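Molybdopterin synthase catalytic subunit (Homo sapiens, PDB 5MPO) catalyses the sulfur transfer that turns precursor Z into molybdopterin, taking two sulfur atoms from thiocarboxylated MOCS2A to build the dithiolene group. Local coordinates at residues C[22-27]-C[76-81]; C[36-41]-C[111-116]. One frame throughout, in Å; residues are numbered along the deposited sequence.

Contact 1 of 2, residues C[22-27]-C[76-81]; sequences INFTAE and NEVRKI
I22 and F24, alternate residues of strand 20-25, outermost in the mixed sheet of this chain, meet V78 and R79 of helix 73-88, which packs on it in the alpha/beta hammerhead fold of MoaE proteins. Strand 22-25 and helix 76-81 run roughly antiparallel (149°), their axes 9.5 Å apart. The I22 side chain points from CB at the helix and branches round one methyl: CG1 and CG2 both lie 4.0 Å from V78 CG1. With CG1 anti to the carbonyl carbon (chi1 -57°) and the chain extended beyond it, CD1 slides past V78 CG1 and ends 3.5 Å from R79 CG, where the two side chains cross almost at right angles. Cut back to an alanine, I22 would probably lose its grip on V78 CG1 and the R79 CG methylene and open a gap between strand and helix. The other V78 methyl, CG2, sits at the edge of the F24 ring, near its plane, 4.1 Å from CZ. V78 also reaches V96 and V137. Beyond CG, R79 bends at chi3 and folds back along the helix: NH2 donates to N76 OD1 (2.8 Å), and N76 CA lies 3.3 Å off one guanidinium face, toward its rim.

Contact 2 of 2, residues C[36-41]-C[111-116]; sequences QLVISP and IIAVSS
V38 and S115 are joined by one hydrogen bond: the serine hydroxyl OG donates to the backbone O of V38 at 2.8 Å. The donor lies in the carbonyl plane, with a C=O...OG angle of 148°. The bond from CA to CB of S115 rises toward V38; with OG between its own backbone N and carbonyl carbon (chi1 57°) the hydroxyl turns across the strand, alongside V38 O rather than pointing straight at it, which leaves S115 CB 3.1 Å from that oxygen. The same hydroxyl accepts from the backbone N of H93 on the adjoining strand, so this buried oxygen is used both as donor and as acceptor.

The apolar part is a valine set over an alanine. V38 straddles the methyl of A113 with both branches, CG2 3.9 Å and CG1 4.0 Å from A113 CB, and CG1 also lies 3.9 Å from A113 O. This is helix-on-sheet packing in the alpha/beta hammerhead fold: A113 and S115 point to 31-38, whereas V114 between them points the other way, to V126 of helix 119-136. V38 spreads over three strands, touching I46 and A95 as well as A113 on strand 108-116, which lies between the other two.

Past V38 the chain reaches the second subunit, I39 packing on S106 of that subunit.

How the contacts relate
Both contacts press a helix on the mixed sheet of strands 20-25, 91-99, 108-116 and 45-52, but from opposite faces: strand 91-99 serves both, offering successive residues to the two faces. Their centres are 15 Å apart, with nearest atoms about 7 Å apart. Strand 20-25 leads into helix 31-38, so the first halves follow each other in the chain. None of the residues predicted to bind substrate belongs to either contact; side chain to side chain, V78 is about 11 Å from K134, F24 about 12 Å from K141 and V114 about 10 Å from R119.

Contact 1 of 2, residues C[22-27]-C[76-81]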
ATOM      1  N   ILE C  22      17.157  -4.833  -0.163  1.00 50.20           N
ATOM      2  CA  ILE C  22      17.265  -3.874  -1.225  1.00 47.14           C
ATOM      3  C   ILE C  22      17.892  -4.545  -2.428  1.00 51.56           C
ATOM      4  O   ILE C  22      18.991  -5.086  -2.339  1.00 55.48           O
ATOM      5  CB  ILE C  22      18.171  -2.711  -0.807  1.00 47.41           C
ATOM      6  CG1 ILE C  22      17.608  -2.081   0.459  1.00 45.31           C
ATOM      7  CG2 ILE C  22      18.244  -1.670  -1.945  1.00 51.38           C
ATOM      8  CD1 ILE C  22      18.459  -1.023   1.068  1.00 45.87           C
ATOM      9  N   ASN C  23      17.220  -4.445  -3.560  1.00 50.94           N
ATOM     10  CA  ASN C  23      17.666  -5.072  -4.741  1.00 49.67           C
ATOM     11  C   ASN C  23      17.335  -4.303  -5.990  1.00 52.36           C
ATOM     12  O   ASN C  23      16.162  -4.014  -6.267  1.00 51.43           O
ATOM     13  CB  ASN C  23      17.033  -6.441  -4.836  1.00 64.23           C
ATOM     14  CG  ASN C  23      17.655  -7.279  -5.926  1.00 62.15           C
ATOM     15  OD1 ASN C  23      18.650  -6.907  -6.485  1.00 70.28           O
ATOM     16  ND2 ASN C  23      17.057  -8.407  -6.220  1.00 66.21           N
ATOM     17  N   PHE C  24      18.387  -3.999  -6.747  1.00 51.46           N
ATOM     18  CA  PHE C  24      18.274  -3.546  -8.130  1.00 50.69           C
ATOM     19  C   PHE C  24      18.586  -4.671  -9.086  1.00 53.26           C
ATOM     20  O   PHE C  24      19.525  -5.426  -8.861  1.00 49.46           O
ATOM     21  CB  PHE C  24      19.201  -2.384  -8.324  1.00 49.79           C
ATOM     22  CG  PHE C  24      18.758  -1.169  -7.585  1.00 47.52           C
ATOM     23  CD1 PHE C  24      18.988  -1.056  -6.233  1.00 47.62           C
ATOM     24  CD2 PHE C  24      18.065  -0.159  -8.238  1.00 47.72           C
ATOM     25  CE1 PHE C  24      18.585   0.074  -5.536  1.00 47.66           C
ATOM     26  CE2 PHE C  24      17.652   0.977  -7.567  1.00 49.56           C
ATOM     27  CZ  PHE C  24      17.895   1.089  -6.208  1.00 51.79           C
ATOM     28  N   THR C  25      17.789  -4.834 -10.139  1.00 52.76           N
ATOM     29  CA  THR C  25      17.846  -6.090 -10.907  1.00 49.50           C
ATOM     30  C   THR C  25      17.188  -5.961 -12.261  1.00 54.03           C
ATOM     31  O   THR C  25      16.293  -5.137 -12.436  1.00 56.77           O
ATOM     32  CB  THR C  25      17.180  -7.201 -10.111  1.00 51.00           C
ATOM     33  OG1 THR C  25      17.192  -8.397 -10.861  1.00 57.76           O
ATOM     34  CG2 THR C  25      15.716  -6.877  -9.819  1.00 56.22           C
ATOM     35  N   ALA C  26      17.668  -6.724 -13.236  1.00 56.84           N
ATOM     36  CA  ALA C  26      17.069  -6.770 -14.591  1.00 58.10           C
ATOM     37  C   ALA C  26      15.930  -7.803 -14.648  1.00 54.34           C
ATOM     38  O   ALA C  26      15.085  -7.753 -15.487  1.00 56.84           O
ATOM     39  CB  ALA C  26      18.131  -7.072 -15.642  1.00 58.67           C
ATOM     40  N   GLU C  27      15.883  -8.683 -13.682  1.00 55.32           N
ATOM     41  CA  GLU C  27      14.772  -9.604 -13.511  1.00 62.53           C
ATOM     42  C   GLU C  27      13.358  -8.967 -13.380  1.00 62.18           C
ATOM     43  O   GLU C  27      13.206  -7.874 -12.862  1.00 73.29           O
ATOM     44  CB  GLU C  27      15.041 -10.427 -12.246  1.00 66.75           C
ATOM     45  CG  GLU C  27      16.361 -11.196 -12.227  1.00 76.91           C
ATOM     46  CD  GLU C  27      16.381 -12.347 -13.210  1.00 88.43           C
ATOM     47  OE1 GLU C  27      15.869 -13.421 -12.803  1.00 98.75           O
ATOM     48  OE2 GLU C  27      16.895 -12.180 -14.361  1.00 78.78           O
ATOM     49  N   ASN C  76      22.787   2.950  -1.685  1.00 51.15           N
ATOM     50  CA  ASN C  76      23.057   3.642  -0.445  1.00 46.76           C
ATOM     51  C   ASN C  76      21.878   4.573  -0.096  1.00 49.07           C
ATOM     52  O   ASN C  76      21.516   4.699   1.112  1.00 46.73           O
ATOM     53  CB  ASN C  76      24.358   4.425  -0.497  1.00 43.63           C
ATOM     54  CG  ASN C  76      24.857   4.817   0.897  1.00 51.58           C
ATOM     55  OD1 ASN C  76      24.977   3.959   1.777  1.00 58.27           O
ATOM     56  ND2 ASN C  76      25.154   6.116   1.110  1.00 50.25           N
ATOM     57  N   GLU C  77      21.276   5.179  -1.125  1.00 42.90           N
ATOM     58  CA  GLU C  77      20.271   6.216  -0.900  1.00 45.13           C
ATOM     59  C   GLU C  77      18.993   5.566  -0.409  1.00 40.71           C
ATOM     60  O   GLU C  77      18.356   6.058   0.501  1.00 42.46           O
ATOM     61  CB  GLU C  77      19.994   7.097  -2.121  1.00 45.66           C
ATOM     62  CG  GLU C  77      21.014   8.195  -2.382  1.00 44.72           C
ATOM     63  CD  GLU C  77      21.185   9.249  -1.320  1.00 50.81           C
ATOM     64  OE1 GLU C  77      20.230   9.982  -0.997  1.00 61.20           O
ATOM     65  OE2 GLU C  77      22.341   9.423  -0.869  1.00 54.98           O
ATOM     66  N   VAL C  78      18.690   4.409  -0.942  1.00 41.31           N
ATOM     67  CA  VAL C  78      17.636   3.595  -0.388  1.00 39.92           C
ATOM     68  C   VAL C  78      17.955   3.126   1.059  1.00 43.25           C
ATOM     69  O   VAL C  78      17.062   3.161   1.896  1.00 45.06           O
ATOM     70  CB  VAL C  78      17.316   2.420  -1.289  1.00 42.02           C
ATOM     71  CG1 VAL C  78      16.262   1.502  -0.645  1.00 44.41           C
ATOM     72  CG2 VAL C  78      16.825   2.916  -2.659  1.00 39.01           C
ATOM     73  N   ARG C  79      19.200   2.780   1.380  1.00 39.82           N
ATOM     74  CA  ARG C  79      19.538   2.449   2.759  1.00 43.33           C
ATOM     75  C   ARG C  79      19.258   3.630   3.664  1.00 43.34           C
ATOM     76  O   ARG C  79      18.898   3.452   4.810  1.00 44.42           O
ATOM     77  CB  ARG C  79      21.015   1.966   2.950  1.00 46.72           C
ATOM     78  CG  ARG C  79      21.276   0.565   2.370  1.00 62.10           C
ATOM     79  CD  ARG C  79      22.652  -0.071   2.646  1.00 69.43           C
ATOM     80  NE  ARG C  79      23.744   0.753   2.088  1.00 84.53           N
ATOM     81  CZ  ARG C  79      24.425   0.536   0.944  1.00 85.04           C
ATOM     82  NH1 ARG C  79      24.196  -0.526   0.165  1.00 89.17           N
ATOM     83  NH2 ARG C  79      25.359   1.415   0.561  1.00 79.41           N
ATOM     84  N   LYS C  80      19.502   4.835   3.190  1.00 41.32           N
ATOM     85  CA  LYS C  80      19.187   5.986   3.991  1.00 48.36           C
ATOM     86  C   LYS C  80      17.666   6.128   4.197  1.00 50.84           C
ATOM     87  O   LYS C  80      17.190   6.449   5.292  1.00 46.27           O
ATOM     88  CB  LYS C  80      19.696   7.267   3.353  1.00 48.19           C
ATOM     89  CG  LYS C  80      21.153   7.530   3.625  1.00 42.75           C
ATOM     90  CD  LYS C  80      21.513   8.774   2.881  1.00 43.75           C
ATOM     91  CE  LYS C  80      23.001   8.796   2.607  1.00 43.78           C
ATOM     92  NZ  LYS C  80      23.223   9.891   1.603  1.00 45.09           N
ATOM     93  N   ILE C  81      16.916   5.910   3.135  1.00 44.56           N
ATOM     94  CA  ILE C  81      15.478   5.892   3.298  1.00 44.04           C
ATOM     95  C   ILE C  81      15.004   4.861   4.344  1.00 43.75           C
ATOM     96  O   ILE C  81      14.109   5.163   5.192  1.00 42.31           O
ATOM     97  CB  ILE C  81      14.825   5.689   1.942  1.00 39.68           C
ATOM     98  CG1 ILE C  81      14.955   6.985   1.153  1.00 33.95           C
ATOM     99  CG2 ILE C  81      13.368   5.208   2.072  1.00 37.74           C
ATOM    100  CD1 ILE C  81      14.601   6.737  -0.296  1.00 38.04           C
TER

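Contact 2 of 2, residues C[36-41]-C[111-116]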
ATOM      1  N   GLN C  36       6.613 -11.808   0.592  1.00 58.79           N
ATOM      2  CA  GLN C  36       7.142 -12.872   1.505  1.00 53.91           C
ATOM      3  C   GLN C  36       8.397 -12.464   2.241  1.00 54.69           C
ATOM      4  O   GLN C  36       8.672 -12.950   3.321  1.00 58.09           O
ATOM      5  CB  GLN C  36       7.406 -14.199   0.772  1.00 53.61           C
ATOM      6  N   LEU C  37       9.165 -11.551   1.677  1.00 58.39           N
ATOM      7  CA  LEU C  37      10.399 -11.150   2.293  1.00 55.57           C
ATOM      8  C   LEU C  37      10.115 -10.304   3.497  1.00 57.34           C
ATOM      9  O   LEU C  37      10.976 -10.194   4.367  1.00 55.45           O
ATOM     10  CB  LEU C  37      11.276 -10.406   1.308  1.00 59.44           C
ATOM     11  CG  LEU C  37      11.850 -11.275   0.174  1.00 60.69           C
ATOM     12  CD1 LEU C  37      12.453 -10.393  -0.903  1.00 59.41           C
ATOM     13  CD2 LEU C  37      12.934 -12.235   0.680  1.00 61.85           C
ATOM     14  N   VAL C  38       8.908  -9.731   3.591  1.00 54.96           N
ATOM     15  CA  VAL C  38       8.584  -8.868   4.746  1.00 52.28           C
ATOM     16  C   VAL C  38       7.622  -9.467   5.780  1.00 49.15           C
ATOM     17  O   VAL C  38       7.406  -8.863   6.795  1.00 49.07           O
ATOM     18  CB  VAL C  38       8.165  -7.433   4.318  1.00 48.58           C
ATOM     19  CG1 VAL C  38       9.185  -6.831   3.337  1.00 45.46           C
ATOM     20  CG2 VAL C  38       6.766  -7.374   3.721  1.00 52.44           C
ATOM     21  N   ILE C  39       7.064 -10.643   5.544  1.00 54.40           N
ATOM     22  CA  ILE C  39       6.165 -11.268   6.514  1.00 59.30           C
ATOM     23  C   ILE C  39       6.858 -11.487   7.867  1.00 54.49           C
ATOM     24  O   ILE C  39       8.021 -11.807   7.914  1.00 52.74           O
ATOM     25  CB  ILE C  39       5.687 -12.633   5.990  1.00 72.01           C
ATOM     26  CG1 ILE C  39       4.636 -12.417   4.906  1.00 78.77           C
ATOM     27  CG2 ILE C  39       5.082 -13.491   7.112  1.00 76.48           C
ATOM     28  CD1 ILE C  39       4.401 -13.626   4.023  1.00 88.69           C
ATOM     29  N   SER C  40       6.117 -11.319   8.951  1.00 53.20           N
ATOM     30  CA  SER C  40       6.646 -11.473  10.305  1.00 54.60           C
ATOM     31  C   SER C  40       5.520 -11.883  11.225  1.00 49.97           C
ATOM     32  O   SER C  40       4.500 -11.193  11.283  1.00 54.10           O
ATOM     33  CB  SER C  40       7.282 -10.162  10.830  1.00 59.48           C
ATOM     34  OG  SER C  40       7.699 -10.242  12.210  1.00 54.17           O
ATOM     35  N   PRO C  41       5.710 -12.963  11.998  1.00 55.30           N
ATOM     36  CA  PRO C  41       4.681 -13.340  12.991  1.00 55.32           C
ATOM     37  C   PRO C  41       4.413 -12.236  14.007  1.00 48.02           C
ATOM     38  O   PRO C  41       3.375 -12.216  14.619  1.00 59.66           O
ATOM     39  CB  PRO C  41       5.268 -14.587  13.663  1.00 59.66           C
ATOM     40  CG  PRO C  41       6.755 -14.487  13.457  1.00 61.87           C
ATOM     41  CD  PRO C  41       6.966 -13.719  12.186  1.00 62.13           C
ATOM     42  N   ILE C 111       8.778  -2.314  -6.528  1.00 45.39           N
ATOM     43  CA  ILE C 111       7.878  -2.877  -5.551  1.00 44.74           C
ATOM     44  C   ILE C 111       8.553  -2.531  -4.267  1.00 44.89           C
ATOM     45  O   ILE C 111       9.730  -2.858  -4.044  1.00 47.66           O
ATOM     46  CB  ILE C 111       7.704  -4.403  -5.688  1.00 45.05           C
ATOM     47  CG1 ILE C 111       7.023  -4.791  -6.990  1.00 48.54           C
ATOM     48  CG2 ILE C 111       6.883  -5.014  -4.569  1.00 45.85           C
ATOM     49  CD1 ILE C 111       7.030  -6.305  -7.195  1.00 47.08           C
ATOM     50  N   ILE C 112       7.781  -1.859  -3.422  1.00 48.60           N
ATOM     51  CA  ILE C 112       8.138  -1.528  -2.049  1.00 45.34           C
ATOM     52  C   ILE C 112       7.124  -2.188  -1.132  1.00 45.53           C
ATOM     53  O   ILE C 112       5.902  -2.146  -1.384  1.00 45.97           O
ATOM     54  CB  ILE C 112       8.094  -0.018  -1.827  1.00 44.15           C
ATOM     55  CG1 ILE C 112       9.130   0.683  -2.711  1.00 48.96           C
ATOM     56  CG2 ILE C 112       8.419   0.290  -0.384  1.00 47.78           C
ATOM     57  CD1 ILE C 112       8.923   2.171  -2.905  1.00 49.50           C
ATOM     58  N   ALA C 113       7.634  -2.804  -0.089  1.00 42.36           N
ATOM     59  CA  ALA C 113       6.823  -3.407   0.917  1.00 41.34           C
ATOM     60  C   ALA C 113       7.374  -3.069   2.322  1.00 43.20           C
ATOM     61  O   ALA C 113       8.580  -3.061   2.519  1.00 47.02           O
ATOM     62  CB  ALA C 113       6.801  -4.909   0.697  1.00 42.18           C
ATOM     63  N   VAL C 114       6.471  -2.843   3.281  1.00 43.75           N
ATOM     64  CA  VAL C 114       6.803  -2.630   4.688  1.00 43.42           C
ATOM     65  C   VAL C 114       5.861  -3.402   5.561  1.00 44.27           C
ATOM     66  O   VAL C 114       4.656  -3.340   5.325  1.00 45.47           O
ATOM     67  CB  VAL C 114       6.680  -1.126   5.093  1.00 44.54           C
ATOM     68  CG1 VAL C 114       7.100  -0.940   6.550  1.00 41.78           C
ATOM     69  CG2 VAL C 114       7.560  -0.266   4.195  1.00 45.10           C
ATOM     70  N   SER C 115       6.399  -4.096   6.569  1.00 45.61           N
ATOM     71  CA  SER C 115       5.572  -4.776   7.614  1.00 45.40           C
ATOM     72  C   SER C 115       5.708  -4.104   8.960  1.00 43.15           C
ATOM     73  O   SER C 115       6.767  -3.639   9.310  1.00 47.36           O
ATOM     74  CB  SER C 115       5.959  -6.262   7.783  1.00 43.02           C
ATOM     75  OG  SER C 115       7.352  -6.406   8.101  1.00 43.24           O
ATOM     76  N   SER C 116       4.644  -4.071   9.732  1.00 45.24           N
ATOM     77  CA  SER C 116       4.705  -3.568  11.119  1.00 47.46           C
ATOM     78  C   SER C 116       3.563  -4.196  11.935  1.00 46.89           C
ATOM     79  O   SER C 116       2.685  -4.843  11.388  1.00 44.61           O
ATOM     80  CB  SER C 116       4.556  -2.045  11.152  1.00 46.61           C
ATOM     81  OG  SER C 116       3.347  -1.683  10.505  1.00 47.47           O
TER